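Local coordinates for protein bifunctional endo-1,4-beta-xylanase A (PDB 2VG9) that probably hydrolyses internal beta-1,4-xylosidic bonds of xylan, as a family 11 endo-xylanase with a beta jelly-roll fold, at residues Glu111-Glu116 and Phe156-Ser161. Numbering follows the deposited sequence.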
ATOM      1  N   GLU A 111       9.892  -1.220   0.586  1.00 12.15           N
ATOM      2  CA  GLU A 111       8.426  -1.319   0.542  1.00 11.76           C
ATOM      3  C   GLU A 111       7.929   0.004   1.143  1.00 11.13           C
ATOM      4  O   GLU A 111       8.365   0.401   2.226  1.00 11.74           O
ATOM      5  CB  GLU A 111       7.962  -2.502   1.387  1.00 12.30           C
ATOM      6  CG  GLU A 111       6.462  -2.779   1.426  1.00 12.09           C
ATOM      7  CD  GLU A 111       6.164  -4.018   2.263  1.00 13.39           C
ATOM      8  OE1 GLU A 111       5.321  -4.837   1.851  1.00 16.52           O
ATOM      9  OE2 GLU A 111       6.797  -4.186   3.339  1.00 14.39           O
ATOM     10  N   TYR A 112       7.067   0.718   0.427  1.00  9.41           N
ATOM     11  CA  TYR A 112       6.661   2.064   0.849  1.00  9.33           C
ATOM     12  C   TYR A 112       5.129   2.134   1.063  1.00  9.04           C
ATOM     13  O   TYR A 112       4.359   1.358   0.460  1.00  7.78           O
ATOM     14  CB  TYR A 112       7.158   3.126  -0.156  1.00  7.97           C
ATOM     15  CG  TYR A 112       6.415   3.129  -1.490  1.00  8.21           C
ATOM     16  CD1 TYR A 112       5.137   3.719  -1.590  1.00  8.15           C
ATOM     17  CD2 TYR A 112       6.975   2.545  -2.645  1.00  6.87           C
ATOM     18  CE1 TYR A 112       4.422   3.737  -2.788  1.00  7.08           C
ATOM     19  CE2 TYR A 112       6.265   2.579  -3.916  1.00  6.93           C
ATOM     20  CZ  TYR A 112       4.982   3.177  -3.948  1.00  9.32           C
ATOM     21  OH  TYR A 112       4.226   3.257  -5.094  1.00  6.34           O
ATOM     22  N   TYR A 113       4.721   3.024   1.966  1.00  9.62           N
ATOM     23  CA  TYR A 113       3.336   3.207   2.377  1.00  9.86           C
ATOM     24  C   TYR A 113       3.051   4.701   2.451  1.00 10.04           C
ATOM     25  O   TYR A 113       3.782   5.468   3.104  1.00 10.21           O
ATOM     26  CB  TYR A 113       3.095   2.634   3.771  1.00 11.44           C
ATOM     27  CG  TYR A 113       3.358   1.175   3.905  1.00 11.95           C
ATOM     28  CD1 TYR A 113       2.322   0.243   3.864  1.00 12.15           C
ATOM     29  CD2 TYR A 113       4.655   0.720   4.122  1.00 13.78           C
ATOM     30  CE1 TYR A 113       2.593  -1.126   3.987  1.00 12.23           C
ATOM     31  CE2 TYR A 113       4.933  -0.610   4.239  1.00 14.23           C
ATOM     32  CZ  TYR A 113       3.911  -1.526   4.178  1.00 12.42           C
ATOM     33  OH  TYR A 113       4.257  -2.849   4.323  1.00 15.30           O
ATOM     34  N   ILE A 114       1.985   5.127   1.794  1.00  8.91           N
ATOM     35  CA  ILE A 114       1.502   6.472   2.028  1.00  9.42           C
ATOM     36  C   ILE A 114       0.131   6.281   2.659  1.00 10.61           C
ATOM     37  O   ILE A 114      -0.850   5.975   1.963  1.00  8.69           O
ATOM     38  CB  ILE A 114       1.418   7.315   0.729  1.00  9.66           C
ATOM     39  CG1 ILE A 114       2.819   7.454   0.093  1.00  8.77           C
ATOM     40  CG2 ILE A 114       0.841   8.705   1.016  1.00  7.41           C
ATOM     41  CD1 ILE A 114       2.750   7.891  -1.356  1.00 11.17           C
ATOM     42  N   ILE A 115       0.081   6.418   3.989  1.00 10.43           N
ATOM     43  CA  ILE A 115      -1.104   5.967   4.721  1.00  9.58           C
ATOM     44  C   ILE A 115      -2.075   7.108   4.908  1.00  9.87           C
ATOM     45  O   ILE A 115      -1.781   8.080   5.608  1.00  8.76           O
ATOM     46  CB  ILE A 115      -0.742   5.312   6.080  1.00 10.32           C
ATOM     47  CG1 ILE A 115       0.333   4.232   5.882  1.00 10.02           C
ATOM     48  CG2 ILE A 115      -1.995   4.783   6.782  1.00  8.04           C
ATOM     49  CD1 ILE A 115       0.771   3.509   7.171  1.00 10.64           C
ATOM     50  N   GLU A 116      -3.244   6.944   4.284  1.00  8.46           N
ATOM     51  CA  GLU A 116      -4.317   7.936   4.263  1.00  8.53           C
ATOM     52  C   GLU A 116      -5.297   7.806   5.423  1.00  7.56           C
ATOM     53  O   GLU A 116      -5.860   8.801   5.890  1.00  7.78           O
ATOM     54  CB  GLU A 116      -5.076   7.817   2.933  1.00  7.99           C
ATOM     55  CG  GLU A 116      -4.199   8.140   1.754  1.00  8.93           C
ATOM     56  CD  GLU A 116      -3.934   9.661   1.657  1.00 11.47           C
ATOM     57  OE1 GLU A 116      -4.836  10.402   1.179  1.00 11.32           O
ATOM     58  OE2 GLU A 116      -2.839  10.104   2.073  1.00  9.41           O
ATOM     59  N   PHE A 156      15.048  -5.525   4.870  1.00 23.92           N
ATOM     60  CA  PHE A 156      14.896  -4.449   3.889  1.00 20.99           C
ATOM     61  C   PHE A 156      14.383  -3.180   4.581  1.00 20.05           C
ATOM     62  O   PHE A 156      14.213  -3.145   5.805  1.00 19.84           O
ATOM     63  CB  PHE A 156      13.988  -4.889   2.701  1.00 20.47           C
ATOM     64  CG  PHE A 156      12.586  -5.306   3.104  1.00 19.95           C
ATOM     65  CD1 PHE A 156      11.511  -4.403   3.010  1.00 19.90           C
ATOM     66  CD2 PHE A 156      12.332  -6.602   3.566  1.00 20.07           C
ATOM     67  CE1 PHE A 156      10.231  -4.781   3.395  1.00 18.01           C
ATOM     68  CE2 PHE A 156      11.053  -6.999   3.956  1.00 20.05           C
ATOM     69  CZ  PHE A 156       9.994  -6.086   3.871  1.00 20.46           C
ATOM     70  N   LYS A 157      14.155  -2.135   3.801  1.00 18.07           N
ATOM     71  CA  LYS A 157      13.639  -0.874   4.348  1.00 16.55           C
ATOM     72  C   LYS A 157      12.164  -0.672   4.011  1.00 14.91           C
ATOM     73  O   LYS A 157      11.700  -1.041   2.917  1.00 13.97           O
ATOM     74  CB  LYS A 157      14.429   0.313   3.790  1.00 16.99           C
ATOM     75  CG  LYS A 157      15.906   0.331   4.212  1.00 17.88           C
ATOM     76  CD  LYS A 157      16.029   0.714   5.659  1.00 19.93           C
ATOM     77  CE  LYS A 157      17.461   1.013   6.033  1.00 21.47           C
ATOM     78  NZ  LYS A 157      17.497   1.411   7.453  1.00 22.86           N
ATOM     79  N   GLN A 158      11.443  -0.062   4.947  1.00 12.99           N
ATOM     80  CA  GLN A 158      10.109   0.462   4.666  1.00 11.75           C
ATOM     81  C   GLN A 158      10.154   1.982   4.750  1.00 11.07           C
ATOM     82  O   GLN A 158      10.764   2.538   5.668  1.00 11.16           O
ATOM     83  CB  GLN A 158       9.100  -0.129   5.647  1.00 11.43           C
ATOM     84  CG  GLN A 158       8.914  -1.647   5.476  1.00 11.63           C
ATOM     85  CD  GLN A 158       8.094  -2.270   6.584  1.00 13.29           C
ATOM     86  OE1 GLN A 158       8.249  -1.928   7.752  1.00 16.70           O
ATOM     87  NE2 GLN A 158       7.228  -3.194   6.223  1.00 13.23           N
ATOM     88  N   TYR A 159       9.555   2.667   3.781  1.00 10.72           N
ATOM     89  CA  TYR A 159       9.399   4.125   3.865  1.00  8.89           C
ATOM     90  C   TYR A 159       7.925   4.417   4.100  1.00  9.01           C
ATOM     91  O   TYR A 159       7.063   3.779   3.511  1.00  9.06           O
ATOM     92  CB  TYR A 159       9.884   4.865   2.603  1.00  9.75           C
ATOM     93  CG  TYR A 159      11.338   4.717   2.258  1.00  8.08           C
ATOM     94  CD1 TYR A 159      12.246   4.126   3.158  1.00  9.59           C
ATOM     95  CD2 TYR A 159      11.827   5.215   1.054  1.00  8.23           C
ATOM     96  CE1 TYR A 159      13.606   3.982   2.836  1.00 12.34           C
ATOM     97  CE2 TYR A 159      13.183   5.082   0.719  1.00  9.86           C
ATOM     98  CZ  TYR A 159      14.064   4.465   1.617  1.00 11.80           C
ATOM     99  OH  TYR A 159      15.393   4.345   1.265  1.00 10.20           O
ATOM    100  N   PHE A 160       7.675   5.409   4.939  1.00  9.04           N
ATOM    101  CA  PHE A 160       6.327   5.822   5.366  1.00  9.54           C
ATOM    102  C   PHE A 160       6.129   7.295   5.256  1.00  9.31           C
ATOM    103  O   PHE A 160       7.021   8.056   5.619  1.00  8.87           O
ATOM    104  CB  PHE A 160       6.095   5.483   6.866  1.00  8.79           C
ATOM    105  CG  PHE A 160       6.028   3.993   7.144  1.00 10.78           C
ATOM    106  CD1 PHE A 160       4.797   3.326   7.078  1.00  7.88           C
ATOM    107  CD2 PHE A 160       7.208   3.259   7.461  1.00 10.10           C
ATOM    108  CE1 PHE A 160       4.714   1.927   7.314  1.00 10.11           C
ATOM    109  CE2 PHE A 160       7.136   1.883   7.721  1.00 11.36           C
ATOM    110  CZ  PHE A 160       5.892   1.211   7.637  1.00 10.59           C
ATOM    111  N   SER A 161       4.938   7.663   4.774  1.00  9.44           N
ATOM    112  CA  SER A 161       4.300   8.954   4.982  1.00 10.15           C
ATOM    113  C   SER A 161       2.969   8.634   5.649  1.00  9.57           C
ATOM    114  O   SER A 161       2.128   7.932   5.082  1.00  7.41           O
ATOM    115  CB  SER A 161       3.951   9.610   3.651  1.00 11.07           C
ATOM    116  OG  SER A 161       5.072  10.173   3.018  1.00 13.44           O
TER
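This contact is the parallel strand pair of the curved mixed sheet in the GH11 beta jelly roll; the other pairings in that sheet are antiparallel. Every second residue of 111-115 gives backbone bonds to 156-161. Glu111 N donates to Lys157 O, and Tyr159 N to Glu111 O. Tyr113 N meets Tyr159 O at 2.9 Å, Ser161 N donates to Tyr113 O, and Ile115 N closes on Ser161 O at 2.8 Å.

One face carries Glu111, Tyr113, Gln158 and Phe160. Glu111 is extended, with CG anti to the backbone N (chi1 -178°), and runs beside Gln158. Gln158 NE2 donates to Glu111 OE2 at 3.1 Å, almost straight (172°). The donor comes from the anti side of the carboxylate, tilted out of its plane, while OE2 lies in the amide plane. Phe156 brings its ring edge to this oxygen, with Phe156 CE1 3.5 Å from Glu111 OE2. Tyr96 holds the other oxygen, Glu111 OE1, so both carboxylate oxygens are bonded.

The rings of Tyr113 and Phe160 point the same way. They are nearly parallel (7°) but slid apart, with centroids 4.9 Å apart and little overlap. Tyr113 CD2 lies 3.4 Å from Phe160 CE1. Ile115 CD1 lies at the edge of the Phe160 ring, 4.0 Å from Phe160 CD1.

On the reverse face, Tyr112 CB and Tyr159 CB meet at 4.3 Å. The hydroxyls of Tyr112 and Tyr159 bond Glu193 O and Gly187 O, respectively. There Ile114 and Ser161 pack against helix 174-182. Strand 89-100 flanks 111-115, and strand 135-145 flanks 156-161.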